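Local coordinates for protein-L-isoaspartate(D-aspartate) O-methyltransferase (Sulfolobus tokodaii, PDB 1VBF), which probably catalyses the methyl esterification, from S-adenosyl-L-methionine, of L-isoaspartyl residues in damaged proteins, a step toward their repair or degradation, at residues L63-I77 and G128-W141. Numbering follows the deposited sequence.
Sequences LDELDLHKGQKVLEI and GYEEEKPYDRVVVW
D136 OD2 takes the backbone N-H of K73 at 2.8 Å on its anti side, 22° out of the carboxylate plane, and also pairs with K156; an aspartate suits both, its short carboxylate accepting an N-H and an ammonium that would probably favour its charge. D136 N gives its hydrogen to K73 O at 2.7 Å, so D136 holds both the N-H and C=O of K73 where the chain turns a corner. Beyond it the strands run parallel, with L75 N bonded to R137 O, V139 N to L75 O and I77 N to V139 O (2.8 Å).

Beside this ladder Y135 joins a flat apolar face to a polar tip: L75 CB stands 3.4 Å from its ring centroid in a CH-pi contact, and E132 O lies offset over the opposite face. Y135 OH reaches Y129 O at 2.7 Å, on a lone pair, holding the ring's far end in position. A leucine in place of Y135 would probably leave Y129 O without that partner and uncover one flank of L75. K73, CG anti to the backbone N (chi1 -160°), is long enough to stretch past P134 O to a salt bridge with E132 OE1.

On the face bearing V74 and E76, R137 bends toward D67, probably pairing with OD2, though the model is too tight to place NH1 surely. There, W141 NE1 makes a weak 3.3 Å bond to E76 OE2, while S97 and T85 hold E76 OE1.

In this Rossmann-like methyltransferase sheet, strand 73-77 lies between strands 94-99 and 135-140; helix 149-154 touches L75 and Y135, and strand 159-165 follows beyond V138 and V140.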
ATOM      1  N   LEU B  63       7.972  34.583   1.696  1.00 35.33           N
ATOM      2  CA  LEU B  63       8.656  35.846   1.947  1.00 34.23           C
ATOM      3  C   LEU B  63       7.711  36.827   2.627  1.00 34.39           C
ATOM      4  O   LEU B  63       8.115  37.549   3.536  1.00 35.60           O
ATOM      5  CB  LEU B  63       9.180  36.454   0.650  1.00 33.07           C
ATOM      6  CG  LEU B  63      10.231  35.636  -0.117  1.00 34.25           C
ATOM      7  CD1 LEU B  63      10.806  36.492  -1.232  1.00 30.88           C
ATOM      8  CD2 LEU B  63      11.339  35.154   0.828  1.00 33.88           C
ATOM      9  N   ASP B  64       6.448  36.845   2.207  1.00 34.26           N
ATOM     10  CA  ASP B  64       5.484  37.756   2.811  1.00 32.85           C
ATOM     11  C   ASP B  64       5.327  37.427   4.294  1.00 33.05           C
ATOM     12  O   ASP B  64       5.204  38.317   5.139  1.00 33.06           O
ATOM     13  CB  ASP B  64       4.142  37.667   2.076  1.00 30.73           C
ATOM     14  CG  ASP B  64       3.245  38.891   2.320  1.00 31.65           C
ATOM     15  OD1 ASP B  64       3.772  39.977   2.686  1.00 28.99           O
ATOM     16  OD2 ASP B  64       2.008  38.772   2.122  1.00 28.99           O
ATOM     17  N   GLU B  65       5.371  36.145   4.618  1.00 33.72           N
ATOM     18  CA  GLU B  65       5.234  35.704   5.999  1.00 34.05           C
ATOM     19  C   GLU B  65       6.505  35.916   6.818  1.00 34.00           C
ATOM     20  O   GLU B  65       6.462  35.833   8.050  1.00 32.34           O
ATOM     21  CB  GLU B  65       4.867  34.223   6.025  1.00 36.75           C
ATOM     22  CG  GLU B  65       3.424  33.914   5.660  1.00 41.31           C
ATOM     23  CD  GLU B  65       2.457  34.306   6.765  1.00 44.26           C
ATOM     24  OE1 GLU B  65       2.673  33.907   7.926  1.00 45.76           O
ATOM     25  OE2 GLU B  65       1.472  35.012   6.477  1.00 46.29           O
ATOM     26  N   LEU B  66       7.621  36.180   6.129  1.00 33.79           N
ATOM     27  CA  LEU B  66       8.929  36.382   6.761  1.00 33.56           C
ATOM     28  C   LEU B  66       9.046  37.723   7.470  1.00 35.40           C
ATOM     29  O   LEU B  66       9.969  37.937   8.276  1.00 34.31           O
ATOM     30  CB  LEU B  66      10.040  36.284   5.716  1.00 33.96           C
ATOM     31  CG  LEU B  66      11.245  35.340   5.908  1.00 34.01           C
ATOM     32  CD1 LEU B  66      12.329  35.797   4.959  1.00 31.56           C
ATOM     33  CD2 LEU B  66      11.784  35.337   7.331  1.00 31.47           C
ATOM     34  N   ASP B  67       8.119  38.631   7.151  1.00 36.93           N
ATOM     35  CA  ASP B  67       8.088  39.961   7.745  1.00 36.58           C
ATOM     36  C   ASP B  67       9.419  40.664   7.485  1.00 36.47           C
ATOM     37  O   ASP B  67      10.203  40.935   8.388  1.00 35.77           O
ATOM     38  CB  ASP B  67       7.779  39.848   9.247  1.00 38.81           C
ATOM     39  CG  ASP B  67       7.664  41.214   9.949  1.00 44.23           C
ATOM     40  OD1 ASP B  67       7.012  42.144   9.403  1.00 45.40           O
ATOM     41  OD2 ASP B  67       8.215  41.353  11.071  1.00 47.04           O
ATOM     42  N   LEU B  68       9.660  40.964   6.221  1.00 37.10           N
ATOM     43  CA  LEU B  68      10.880  41.622   5.820  1.00 38.06           C
ATOM     44  C   LEU B  68      10.767  43.146   5.813  1.00 42.76           C
ATOM     45  O   LEU B  68       9.788  43.698   5.312  1.00 42.94           O
ATOM     46  CB  LEU B  68      11.257  41.136   4.432  1.00 34.19           C
ATOM     47  CG  LEU B  68      11.623  39.659   4.288  1.00 32.20           C
ATOM     48  CD1 LEU B  68      11.719  39.282   2.799  1.00 26.49           C
ATOM     49  CD2 LEU B  68      12.936  39.400   5.031  1.00 28.00           C
ATOM     50  N   HIS B  69      11.759  43.828   6.384  1.00 48.00           N
ATOM     51  CA  HIS B  69      11.787  45.291   6.377  1.00 52.09           C
ATOM     52  C   HIS B  69      13.213  45.873   6.369  1.00 52.53           C
ATOM     53  O   HIS B  69      14.196  45.139   6.472  1.00 52.97           O
ATOM     54  CB  HIS B  69      10.933  45.882   7.524  1.00 55.30           C
ATOM     55  CG  HIS B  69      11.258  45.351   8.887  1.00 61.14           C
ATOM     56  ND1 HIS B  69      12.418  45.668   9.554  1.00 64.95           N
ATOM     57  CD2 HIS B  69      10.551  44.544   9.720  1.00 64.36           C
ATOM     58  CE1 HIS B  69      12.422  45.080  10.745  1.00 65.52           C
ATOM     59  NE2 HIS B  69      11.300  44.395  10.867  1.00 67.21           N
ATOM     60  N   LYS B  70      13.314  47.193   6.205  1.00 53.05           N
ATOM     61  CA  LYS B  70      14.594  47.913   6.165  1.00 51.91           C
ATOM     62  C   LYS B  70      15.570  47.488   7.238  1.00 48.75           C
ATOM     63  O   LYS B  70      15.182  47.173   8.355  1.00 47.23           O
ATOM     64  CB  LYS B  70      14.396  49.418   6.367  1.00 56.36           C
ATOM     65  CG  LYS B  70      13.346  50.113   5.517  1.00 63.22           C
ATOM     66  CD  LYS B  70      13.098  51.536   6.049  1.00 66.46           C
ATOM     67  CE  LYS B  70      11.972  52.250   5.293  1.00 69.39           C
ATOM     68  NZ  LYS B  70      11.677  53.605   5.868  1.00 70.69           N
ATOM     69  N   GLY B  71      16.845  47.519   6.887  1.00 46.83           N
ATOM     70  CA  GLY B  71      17.891  47.209   7.836  1.00 45.15           C
ATOM     71  C   GLY B  71      17.981  45.867   8.525  1.00 44.66           C
ATOM     72  O   GLY B  71      18.526  45.791   9.617  1.00 43.34           O
ATOM     73  N   GLN B  72      17.454  44.809   7.922  1.00 44.47           N
ATOM     74  CA  GLN B  72      17.580  43.506   8.556  1.00 44.06           C
ATOM     75  C   GLN B  72      18.734  42.743   7.891  1.00 44.46           C
ATOM     76  O   GLN B  72      19.195  43.097   6.798  1.00 43.69           O
ATOM     77  CB  GLN B  72      16.300  42.679   8.405  1.00 43.64           C
ATOM     78  CG  GLN B  72      15.050  43.296   8.973  1.00 43.95           C
ATOM     79  CD  GLN B  72      13.823  42.403   8.797  1.00 41.69           C
ATOM     80  OE1 GLN B  72      13.462  42.024   7.676  1.00 40.58           O
ATOM     81  NE2 GLN B  72      13.178  42.076   9.903  1.00 38.28           N
ATOM     82  N   LYS B  73      19.207  41.706   8.569  1.00 43.12           N
ATOM     83  CA  LYS B  73      20.249  40.860   8.020  1.00 42.39           C
ATOM     84  C   LYS B  73      19.498  39.555   7.857  1.00 40.62           C
ATOM     85  O   LYS B  73      18.960  39.016   8.830  1.00 41.47           O
ATOM     86  CB  LYS B  73      21.394  40.686   9.008  1.00 44.51           C
ATOM     87  CG  LYS B  73      22.690  40.230   8.364  1.00 46.04           C
ATOM     88  CD  LYS B  73      23.791  40.271   9.392  1.00 50.52           C
ATOM     89  CE  LYS B  73      25.168  40.167   8.771  1.00 52.53           C
ATOM     90  NZ  LYS B  73      26.176  40.485   9.819  1.00 55.40           N
ATOM     91  N   VAL B  74      19.455  39.050   6.632  1.00 37.53           N
ATOM     92  CA  VAL B  74      18.719  37.828   6.343  1.00 35.73           C
ATOM     93  C   VAL B  74      19.580  36.687   5.848  1.00 35.74           C
ATOM     94  O   VAL B  74      20.377  36.863   4.929  1.00 38.01           O
ATOM     95  CB  VAL B  74      17.630  38.108   5.273  1.00 35.07           C
ATOM     96  CG1 VAL B  74      16.926  36.815   4.860  1.00 32.85           C
ATOM     97  CG2 VAL B  74      16.657  39.152   5.807  1.00 31.44           C
ATOM     98  N   LEU B  75      19.417  35.518   6.456  1.00 34.03           N
ATOM     99  CA  LEU B  75      20.149  34.332   6.028  1.00 31.21           C
ATOM    100  C   LEU B  75      19.184  33.507   5.171  1.00 30.41           C
ATOM    101  O   LEU B  75      18.063  33.231   5.607  1.00 31.01           O
ATOM    102  CB  LEU B  75      20.599  33.508   7.239  1.00 29.89           C
ATOM    103  CG  LEU B  75      21.165  32.127   6.883  1.00 30.55           C
ATOM    104  CD1 LEU B  75      22.517  32.287   6.226  1.00 30.03           C
ATOM    105  CD2 LEU B  75      21.286  31.261   8.123  1.00 31.00           C
ATOM    106  N   GLU B  76      19.607  33.130   3.967  1.00 28.32           N
ATOM    107  CA  GLU B  76      18.789  32.329   3.053  1.00 27.78           C
ATOM    108  C   GLU B  76      19.466  31.000   2.713  1.00 28.52           C
ATOM    109  O   GLU B  76      20.530  31.004   2.087  1.00 28.64           O
ATOM    110  CB  GLU B  76      18.557  33.078   1.734  1.00 28.45           C
ATOM    111  CG  GLU B  76      17.883  32.226   0.668  1.00 30.90           C
ATOM    112  CD  GLU B  76      17.877  32.861  -0.709  1.00 33.80           C
ATOM    113  OE1 GLU B  76      18.961  32.986  -1.310  1.00 36.19           O
ATOM    114  OE2 GLU B  76      16.789  33.230  -1.203  1.00 32.94           O
ATOM    115  N   ILE B  77      18.848  29.873   3.088  1.00 26.92           N
ATOM    116  CA  ILE B  77      19.425  28.559   2.796  1.00 25.43           C
ATOM    117  C   ILE B  77      18.886  27.961   1.488  1.00 26.20           C
ATOM    118  O   ILE B  77      17.776  27.438   1.455  1.00 26.75           O
ATOM    119  CB  ILE B  77      19.144  27.535   3.914  1.00 24.34           C
ATOM    120  CG1 ILE B  77      19.456  28.118   5.303  1.00 24.12           C
ATOM    121  CG2 ILE B  77      19.956  26.279   3.653  1.00 22.55           C
ATOM    122  CD1 ILE B  77      20.874  28.592   5.526  1.00 25.10           C
ATOM    123  N   GLY B 128      24.106  26.684   8.109  1.00 38.10           N
ATOM    124  CA  GLY B 128      23.743  28.081   8.143  1.00 37.93           C
ATOM    125  C   GLY B 128      25.027  28.806   7.820  1.00 37.87           C
ATOM    126  O   GLY B 128      25.780  28.337   6.970  1.00 36.77           O
ATOM    127  N   TYR B 129      25.287  29.925   8.493  1.00 39.61           N
ATOM    128  CA  TYR B 129      26.506  30.702   8.273  1.00 40.58           C
ATOM    129  C   TYR B 129      26.876  31.513   9.510  1.00 42.31           C
ATOM    130  O   TYR B 129      26.480  32.660   9.683  1.00 39.13           O
ATOM    131  CB  TYR B 129      26.361  31.642   7.080  1.00 38.83           C
ATOM    132  CG  TYR B 129      27.698  32.091   6.548  1.00 38.90           C
ATOM    133  CD1 TYR B 129      28.597  31.170   6.016  1.00 38.13           C
ATOM    134  CD2 TYR B 129      28.088  33.431   6.610  1.00 39.33           C
ATOM    135  CE1 TYR B 129      29.843  31.561   5.565  1.00 38.17           C
ATOM    136  CE2 TYR B 129      29.343  33.836   6.156  1.00 37.89           C
ATOM    137  CZ  TYR B 129      30.215  32.895   5.638  1.00 37.74           C
ATOM    138  OH  TYR B 129      31.461  33.271   5.216  1.00 38.13           O
ATOM    139  N   GLU B 130      27.659  30.850  10.353  1.00 46.54           N
ATOM    140  CA  GLU B 130      28.156  31.357  11.629  1.00 49.16           C
ATOM    141  C   GLU B 130      28.679  32.774  11.590  1.00 49.82           C
ATOM    142  O   GLU B 130      28.271  33.633  12.340  1.00 50.05           O
ATOM    143  CB  GLU B 130      29.304  30.467  12.139  1.00 52.12           C
ATOM    144  CG  GLU B 130      28.982  29.605  13.347  1.00 59.52           C
ATOM    145  CD  GLU B 130      28.368  30.406  14.473  1.00 64.11           C
ATOM    146  OE1 GLU B 130      29.032  31.359  14.949  1.00 65.77           O
ATOM    147  OE2 GLU B 130      27.225  30.077  14.878  1.00 67.21           O
ATOM    148  N   GLU B 131      29.630  32.965  10.691  1.00 50.83           N
ATOM    149  CA  GLU B 131      30.393  34.195  10.494  1.00 51.22           C
ATOM    150  C   GLU B 131      29.714  35.548  10.336  1.00 50.62           C
ATOM    151  O   GLU B 131      30.364  36.561  10.571  1.00 52.09           O
ATOM    152  CB  GLU B 131      31.381  33.947   9.369  1.00 54.00           C
ATOM    153  CG  GLU B 131      31.196  32.554   8.727  1.00 61.17           C
ATOM    154  CD  GLU B 131      32.379  31.623   8.932  1.00 63.94           C
ATOM    155  OE1 GLU B 131      33.530  32.075   8.703  1.00 67.11           O
ATOM    156  OE2 GLU B 131      32.159  30.450   9.317  1.00 66.75           O
ATOM    157  N   GLU B 132      28.445  35.611   9.930  1.00 48.81           N
ATOM    158  CA  GLU B 132      27.709  36.891   9.885  1.00 47.48           C
ATOM    159  C   GLU B 132      26.533  36.627  10.810  1.00 48.16           C
ATOM    160  O   GLU B 132      25.421  37.121  10.630  1.00 49.00           O
ATOM    161  CB  GLU B 132      27.234  37.214   8.480  1.00 46.38           C
ATOM    162  CG  GLU B 132      28.333  37.477   7.474  1.00 47.35           C
ATOM    163  CD  GLU B 132      29.109  38.778   7.709  1.00 48.39           C
ATOM    164  OE1 GLU B 132      28.482  39.862   7.804  1.00 45.95           O
ATOM    165  OE2 GLU B 132      30.357  38.700   7.795  1.00 50.88           O
ATOM    166  N   LYS B 133      26.877  35.849  11.831  1.00 49.45           N
ATOM    167  CA  LYS B 133      26.009  35.307  12.849  1.00 49.22           C
ATOM    168  C   LYS B 133      24.664  35.843  13.172  1.00 47.81           C
ATOM    169  O   LYS B 133      23.683  35.217  12.798  1.00 52.38           O
ATOM    170  CB  LYS B 133      26.736  35.139  14.187  1.00 50.90           C
ATOM    171  CG  LYS B 133      26.100  34.036  15.024  1.00 52.46           C
ATOM    172  CD  LYS B 133      26.817  33.821  16.347  1.00 57.04           C
ATOM    173  CE  LYS B 133      26.273  34.775  17.407  1.00 60.51           C
ATOM    174  NZ  LYS B 133      24.787  34.632  17.623  1.00 63.38           N
ATOM    175  N   PRO B 134      24.561  36.989  13.853  1.00 43.78           N
ATOM    176  CA  PRO B 134      23.191  37.425  14.168  1.00 41.29           C
ATOM    177  C   PRO B 134      22.307  37.726  12.973  1.00 39.85           C
ATOM    178  O   PRO B 134      22.566  38.681  12.243  1.00 41.28           O
ATOM    179  CB  PRO B 134      23.406  38.647  15.065  1.00 39.95           C
ATOM    180  CG  PRO B 134      24.912  38.657  15.342  1.00 40.38           C
ATOM    181  CD  PRO B 134      25.521  38.060  14.120  1.00 39.70           C
ATOM    182  N   TYR B 135      21.283  36.906  12.740  1.00 37.33           N
ATOM    183  CA  TYR B 135      20.383  37.158  11.615  1.00 35.23           C
ATOM    184  C   TYR B 135      19.020  37.561  12.146  1.00 34.94           C
ATOM    185  O   TYR B 135      18.636  37.190  13.259  1.00 33.37           O
ATOM    186  CB  TYR B 135      20.211  35.928  10.722  1.00 34.85           C
ATOM    187  CG  TYR B 135      21.466  35.486  10.028  1.00 34.03           C
ATOM    188  CD1 TYR B 135      22.182  34.383  10.474  1.00 32.90           C
ATOM    189  CD2 TYR B 135      21.982  36.214   8.969  1.00 35.72           C
ATOM    190  CE1 TYR B 135      23.381  34.022   9.881  1.00 33.60           C
ATOM    191  CE2 TYR B 135      23.186  35.860   8.373  1.00 35.00           C
ATOM    192  CZ  TYR B 135      23.876  34.763   8.827  1.00 33.31           C
ATOM    193  OH  TYR B 135      25.029  34.400   8.178  1.00 35.08           O
ATOM    194  N   ASP B 136      18.292  38.335  11.352  1.00 34.53           N
ATOM    195  CA  ASP B 136      16.955  38.768  11.737  1.00 35.05           C
ATOM    196  C   ASP B 136      15.940  37.758  11.236  1.00 33.81           C
ATOM    197  O   ASP B 136      14.950  37.480  11.899  1.00 34.61           O
ATOM    198  CB  ASP B 136      16.641  40.143  11.133  1.00 37.14           C
ATOM    199  CG  ASP B 136      17.414  41.269  11.809  1.00 38.47           C
ATOM    200  OD1 ASP B 136      16.949  41.733  12.881  1.00 34.88           O
ATOM    201  OD2 ASP B 136      18.486  41.665  11.270  1.00 38.73           O
ATOM    202  N   ARG B 137      16.219  37.191  10.071  1.00 31.98           N
ATOM    203  CA  ARG B 137      15.322  36.248   9.441  1.00 29.76           C
ATOM    204  C   ARG B 137      16.116  35.156   8.742  1.00 30.49           C
ATOM    205  O   ARG B 137      17.284  35.353   8.381  1.00 30.41           O
ATOM    206  CB  ARG B 137      14.487  36.976   8.379  1.00 27.95           C
ATOM    207  CG  ARG B 137      13.787  38.244   8.828  1.00 27.70           C
ATOM    208  CD  ARG B 137      12.528  37.940   9.589  1.00 28.36           C
ATOM    209  NE  ARG B 137      12.461  38.687  10.835  1.00 30.14           N
ATOM    210  CZ  ARG B 137      11.497  39.544  11.121  1.00 28.67           C
ATOM    211  NH1 ARG B 137      10.545  39.735  10.231  1.00 29.15           N
ATOM    212  NH2 ARG B 137      11.481  40.186  12.284  1.00 27.11           N
ATOM    213  N   VAL B 138      15.456  34.016   8.530  1.00 30.00           N
ATOM    214  CA  VAL B 138      16.033  32.892   7.816  1.00 27.50           C
ATOM    215  C   VAL B 138      14.944  32.194   6.998  1.00 29.28           C
ATOM    216  O   VAL B 138      13.848  31.943   7.498  1.00 30.83           O
ATOM    217  CB  VAL B 138      16.635  31.861   8.764  1.00 25.58           C
ATOM    218  CG1 VAL B 138      17.146  30.699   7.951  1.00 22.35           C
ATOM    219  CG2 VAL B 138      17.739  32.475   9.587  1.00 22.45           C
ATOM    220  N   VAL B 139      15.233  31.898   5.736  1.00 29.40           N
ATOM    221  CA  VAL B 139      14.287  31.202   4.870  1.00 29.11           C
ATOM    222  C   VAL B 139      15.007  29.985   4.343  1.00 29.33           C
ATOM    223  O   VAL B 139      16.156  30.093   3.926  1.00 31.52           O
ATOM    224  CB  VAL B 139      13.939  31.990   3.622  1.00 29.96           C
ATOM    225  CG1 VAL B 139      12.539  31.605   3.130  1.00 29.62           C
ATOM    226  CG2 VAL B 139      14.089  33.436   3.885  1.00 31.34           C
ATOM    227  N   VAL B 140      14.349  28.832   4.327  1.00 28.40           N
ATOM    228  CA  VAL B 140      14.997  27.628   3.805  1.00 25.87           C
ATOM    229  C   VAL B 140      14.127  27.171   2.655  1.00 23.84           C
ATOM    230  O   VAL B 140      12.932  27.164   2.803  1.00 25.25           O
ATOM    231  CB  VAL B 140      15.092  26.551   4.912  1.00 23.96           C
ATOM    232  CG1 VAL B 140      16.072  25.446   4.502  1.00 20.57           C
ATOM    233  CG2 VAL B 140      15.529  27.211   6.213  1.00 16.38           C
ATOM    234  N   TRP B 141      14.712  26.809   1.519  1.00 23.13           N
ATOM    235  CA  TRP B 141      13.925  26.398   0.361  1.00 23.86           C
ATOM    236  C   TRP B 141      13.984  24.914   0.084  1.00 24.40           C
ATOM    237  O   TRP B 141      13.969  24.471  -1.067  1.00 25.88           O
ATOM    238  CB  TRP B 141      14.361  27.156  -0.902  1.00 25.74           C
ATOM    239  CG  TRP B 141      14.175  28.649  -0.824  1.00 29.18           C
ATOM    240  CD1 TRP B 141      15.148  29.574  -0.622  1.00 29.48           C
ATOM    241  CD2 TRP B 141      12.930  29.380  -0.861  1.00 31.62           C
ATOM    242  NE1 TRP B 141      14.604  30.828  -0.516  1.00 31.14           N
ATOM    243  CE2 TRP B 141      13.253  30.746  -0.659  1.00 31.26           C
ATOM    244  CE3 TRP B 141      11.587  29.015  -1.037  1.00 32.45           C
ATOM    245  CZ2 TRP B 141      12.273  31.757  -0.630  1.00 30.72           C
ATOM    246  CZ3 TRP B 141      10.605  30.036  -1.004  1.00 33.60           C
ATOM    247  CH2 TRP B 141      10.963  31.383  -0.801  1.00 32.66           C
TER